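Local coordinates for putative cytidylyltransferase (Burkholderia pseudomallei, PDB 5X9Q), which probably catalyses transfer of the adenylyl group of ATP to D-glycero-beta-D-manno-heptose 1-phosphate, giving ADP-heptose and diphosphate, at residues P114-K128 and E139-I153. Residues are numbered along the deposited sequence; the frame is centred on the assembly and turned at random.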
# COMPACT_ATOMS: atom_id res chain seq x y z
N PRO A 114 9.60 -5.62 20.66
CA PRO A 114 9.62 -4.16 20.55
C PRO A 114 9.62 -3.38 21.87
O PRO A 114 9.42 -2.15 21.83
CB PRO A 114 8.35 -3.87 19.77
CG PRO A 114 7.46 -5.09 19.90
CD PRO A 114 8.24 -6.18 20.54
N VAL A 115 9.87 -4.05 23.00
CA VAL A 115 9.75 -3.41 24.31
C VAL A 115 10.65 -2.19 24.50
O VAL A 115 10.19 -1.15 24.96
CB VAL A 115 10.00 -4.40 25.46
CG1 VAL A 115 10.09 -3.67 26.79
CG2 VAL A 115 8.87 -5.43 25.50
N SER A 116 11.93 -2.28 24.17
CA SER A 116 12.78 -1.11 24.40
C SER A 116 12.46 -0.03 23.36
O SER A 116 12.63 1.16 23.65
CB SER A 116 14.27 -1.45 24.33
OG SER A 116 14.70 -1.57 22.98
N LEU A 117 12.05 -0.42 22.15
CA LEU A 117 11.64 0.61 21.19
C LEU A 117 10.42 1.36 21.74
O LEU A 117 10.41 2.59 21.81
CB LEU A 117 11.34 0.01 19.81
CG LEU A 117 10.75 0.96 18.76
CD1 LEU A 117 11.63 2.17 18.44
CD2 LEU A 117 10.47 0.21 17.49
N ILE A 118 9.42 0.61 22.20
CA ILE A 118 8.20 1.19 22.75
C ILE A 118 8.46 2.06 23.97
O ILE A 118 7.80 3.09 24.17
CB ILE A 118 7.18 0.10 23.10
CG1 ILE A 118 6.64 -0.49 21.79
CG2 ILE A 118 6.02 0.67 23.94
CD1 ILE A 118 5.66 -1.61 21.96
N GLU A 119 9.45 1.67 24.76
CA GLU A 119 9.80 2.45 25.93
C GLU A 119 10.30 3.81 25.45
O GLU A 119 9.93 4.87 25.99
CB GLU A 119 10.83 1.69 26.79
CG GLU A 119 11.36 2.44 28.02
CD GLU A 119 12.11 1.53 29.03
OE1 GLU A 119 11.61 0.43 29.36
OE2 GLU A 119 13.23 1.89 29.46
N ALA A 120 11.08 3.78 24.38
CA ALA A 120 11.70 4.99 23.84
C ALA A 120 10.68 5.90 23.16
O ALA A 120 10.74 7.12 23.25
CB ALA A 120 12.84 4.60 22.87
N VAL A 121 9.73 5.28 22.47
CA VAL A 121 8.74 6.01 21.70
C VAL A 121 7.60 6.56 22.58
O VAL A 121 7.04 7.62 22.30
CB VAL A 121 8.15 5.09 20.62
CG1 VAL A 121 6.90 5.71 20.00
CG2 VAL A 121 9.21 4.79 19.55
N HIS A 122 7.25 5.81 23.63
CA HIS A 122 6.21 6.23 24.55
C HIS A 122 4.83 6.51 23.95
O HIS A 122 4.23 7.56 24.22
CB HIS A 122 6.68 7.45 25.34
CG HIS A 122 5.95 7.66 26.62
ND1 HIS A 122 6.35 7.10 27.82
CD2 HIS A 122 4.84 8.39 26.90
CE1 HIS A 122 5.52 7.48 28.78
NE2 HIS A 122 4.60 8.26 28.25
N PRO A 123 4.33 5.59 23.11
CA PRO A 123 2.97 5.76 22.57
C PRO A 123 1.87 5.96 23.61
O PRO A 123 2.00 5.46 24.71
CB PRO A 123 2.72 4.45 21.81
CG PRO A 123 3.52 3.42 22.59
CD PRO A 123 4.77 4.16 23.04
N ASP A 124 0.79 6.64 23.24
CA ASP A 124 -0.40 6.70 24.06
C ASP A 124 -1.26 5.48 23.77
O ASP A 124 -2.03 5.01 24.62
CB ASP A 124 -1.20 7.97 23.77
CG ASP A 124 -0.38 9.22 23.97
OD1 ASP A 124 0.18 9.39 25.08
OD2 ASP A 124 -0.27 10.02 23.00
N ILE A 125 -1.15 4.94 22.56
CA ILE A 125 -1.99 3.80 22.23
C ILE A 125 -1.16 2.76 21.52
O ILE A 125 -0.43 3.09 20.59
CB ILE A 125 -3.19 4.22 21.33
CG1 ILE A 125 -4.05 5.29 22.00
CG2 ILE A 125 -4.03 3.00 20.96
CD1 ILE A 125 -5.08 5.87 21.08
N LEU A 126 -1.23 1.53 21.99
CA LEU A 126 -0.54 0.40 21.40
C LEU A 126 -1.53 -0.53 20.74
O LEU A 126 -2.51 -0.90 21.37
CB LEU A 126 0.26 -0.39 22.44
CG LEU A 126 0.77 -1.71 21.83
CD1 LEU A 126 1.95 -1.44 20.91
CD2 LEU A 126 1.14 -2.71 22.89
N VAL A 127 -1.28 -0.90 19.49
CA VAL A 127 -2.24 -1.74 18.79
C VAL A 127 -1.59 -2.95 18.17
O VAL A 127 -0.46 -2.88 17.71
CB VAL A 127 -3.00 -0.93 17.69
CG1 VAL A 127 -3.82 0.16 18.32
CG2 VAL A 127 -2.03 -0.32 16.68
N LYS A 128 -2.30 -4.07 18.18
CA LYS A 128 -1.84 -5.23 17.47
C LYS A 128 -2.92 -5.69 16.50
O LYS A 128 -4.11 -5.58 16.79
CB LYS A 128 -1.47 -6.37 18.41
CG LYS A 128 -0.05 -6.26 18.89
CD LYS A 128 0.32 -7.43 19.77
CE LYS A 128 0.44 -8.69 18.93
NZ LYS A 128 1.60 -8.63 18.01
N GLU A 139 4.72 -5.53 26.17
CA GLU A 139 4.54 -4.14 25.75
C GLU A 139 3.18 -3.54 26.18
O GLU A 139 3.09 -2.34 26.44
CB GLU A 139 4.72 -4.02 24.23
CG GLU A 139 3.87 -4.98 23.43
CD GLU A 139 4.61 -6.26 23.08
OE1 GLU A 139 4.47 -6.74 21.93
OE2 GLU A 139 5.29 -6.81 23.99
N SER A 140 2.15 -4.38 26.30
CA SER A 140 0.87 -3.91 26.82
C SER A 140 1.03 -3.39 28.22
O SER A 140 0.51 -2.32 28.57
CB SER A 140 -0.16 -5.02 26.84
OG SER A 140 -0.43 -5.50 25.54
N ALA A 141 1.74 -4.16 29.03
CA ALA A 141 1.95 -3.80 30.41
C ALA A 141 2.77 -2.54 30.45
O ALA A 141 2.49 -1.64 31.25
CB ALA A 141 2.67 -4.94 31.17
N LEU A 142 3.78 -2.46 29.59
CA LEU A 142 4.62 -1.28 29.56
C LEU A 142 3.78 -0.04 29.31
O LEU A 142 3.81 0.92 30.10
CB LEU A 142 5.71 -1.39 28.49
CG LEU A 142 6.64 -0.17 28.40
CD1 LEU A 142 7.46 0.02 29.67
CD2 LEU A 142 7.55 -0.27 27.19
N VAL A 143 2.98 -0.07 28.24
CA VAL A 143 2.20 1.11 27.86
C VAL A 143 1.11 1.45 28.88
O VAL A 143 0.93 2.63 29.25
CB VAL A 143 1.56 0.92 26.47
CG1 VAL A 143 0.60 2.06 26.18
CG2 VAL A 143 2.63 0.87 25.43
N ARG A 144 0.39 0.43 29.33
CA ARG A 144 -0.64 0.66 30.34
C ARG A 144 -0.01 1.15 31.62
O ARG A 144 -0.64 1.89 32.38
CB ARG A 144 -1.44 -0.61 30.63
CG ARG A 144 -2.38 -1.01 29.53
CD ARG A 144 -2.83 -2.43 29.72
NE ARG A 144 -3.83 -2.77 28.74
CZ ARG A 144 -4.26 -4.00 28.49
NH1 ARG A 144 -3.75 -5.04 29.13
NH2 ARG A 144 -5.21 -4.19 27.58
N GLY A 145 1.25 0.77 31.84
CA GLY A 145 1.97 1.15 33.04
C GLY A 145 2.00 2.65 33.23
O GLY A 145 1.97 3.13 34.37
N TRP A 146 2.02 3.41 32.13
CA TRP A 146 2.00 4.87 32.27
C TRP A 146 0.65 5.45 31.90
O TRP A 146 0.56 6.64 31.62
CB TRP A 146 3.09 5.54 31.44
CG TRP A 146 3.02 5.29 29.94
CD1 TRP A 146 2.03 5.69 29.09
CD2 TRP A 146 4.00 4.63 29.13
NE1 TRP A 146 2.34 5.30 27.80
CE2 TRP A 146 3.54 4.65 27.81
CE3 TRP A 146 5.23 4.02 29.41
CZ2 TRP A 146 4.26 4.08 26.76
CZ3 TRP A 146 5.94 3.45 28.38
CH2 TRP A 146 5.45 3.48 27.07
N GLY A 147 -0.40 4.62 31.87
CA GLY A 147 -1.75 5.10 31.62
C GLY A 147 -2.23 5.05 30.17
O GLY A 147 -3.33 5.50 29.86
N GLY A 148 -1.42 4.52 29.26
CA GLY A 148 -1.81 4.38 27.86
C GLY A 148 -2.77 3.22 27.64
O GLY A 148 -3.13 2.51 28.57
N ARG A 149 -3.18 3.01 26.39
CA ARG A 149 -4.13 1.94 26.07
C ARG A 149 -3.48 0.97 25.14
O ARG A 149 -2.61 1.33 24.35
CB ARG A 149 -5.41 2.48 25.44
CG ARG A 149 -6.27 3.34 26.39
CD ARG A 149 -6.20 4.82 26.05
NE ARG A 149 -7.28 5.24 25.17
CZ ARG A 149 -7.29 6.35 24.43
NH1 ARG A 149 -8.36 6.62 23.69
NH2 ARG A 149 -6.27 7.20 24.43
N ALA A 150 -3.91 -0.28 25.24
CA ALA A 150 -3.37 -1.35 24.42
C ALA A 150 -4.54 -2.17 23.92
O ALA A 150 -5.43 -2.51 24.68
CB ALA A 150 -2.41 -2.19 25.23
N LEU A 151 -4.58 -2.45 22.63
CA LEU A 151 -5.72 -3.18 22.12
C LEU A 151 -5.41 -3.89 20.84
O LEU A 151 -4.49 -3.52 20.11
CB LEU A 151 -6.90 -2.23 21.96
CG LEU A 151 -6.80 -1.06 21.00
CD1 LEU A 151 -7.51 -1.36 19.69
CD2 LEU A 151 -7.36 0.17 21.71
N ALA A 152 -6.18 -4.93 20.56
CA ALA A 152 -6.01 -5.72 19.35
C ALA A 152 -7.09 -5.31 18.36
O ALA A 152 -8.24 -5.10 18.74
CB ALA A 152 -6.10 -7.21 19.65
N ILE A 153 -6.74 -5.15 17.11
CA ILE A 153 -7.71 -4.79 16.13
C ILE A 153 -7.70 -5.97 15.22
O ILE A 153 -6.67 -6.36 14.78
CB ILE A 153 -7.30 -3.55 15.34
CG1 ILE A 153 -7.43 -2.29 16.17
CG2 ILE A 153 -8.16 -3.38 14.11
CD1 ILE A 153 -6.90 -1.04 15.49
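Strands 125-128 and 149-153 run parallel at the edge of the Rossmann-like nucleotidyltransferase sheet, joined by the beta-alpha-beta crossover through helix 139-145, which packs beside helix 115-121. Five backbone hydrogen bonds fix the register, starting at Arg149 N to Asp124 O (2.9 Å) and ending at Ile153 N to Lys128 O (2.7 Å). Strand 38-43 flanks 125-128 on its other side.

The helices, nearly parallel at 16°, meet largely through Ile118, with Leu142 CD2 also lying against Val115 and Glu119. Ile118 CG2, anti to the backbone N, reaches Val143 CG2 and Leu142 CD2, both at 3.7 Å, while its CD1 lies 3.4 Å from Glu139 CB. Leu126 CD2 approaches the same glutamate from the sheet, 3.6 Å from CG, so the aliphatic part of Glu139 touches both the helix and the strand.

At the other end of the helices, His122 stacks face to face on the five-membered ring of Trp146, with centroids 3.8 Å apart and planes at 20°. On the opposite indole face lie the carbonyl oxygens of Leu142 and Val143. Trp146 NE1 donates to Pro123 O at 3.1 Å; the acceptor lies in the indole plane, but the N-H...O angle of 138° shows a bent bond. Stack and hydrogen bond together restrict the indole's rotation, tying the Schellman turn after helix 139-145 to the loop entering strand 125-128, while apolar packing joins the helices.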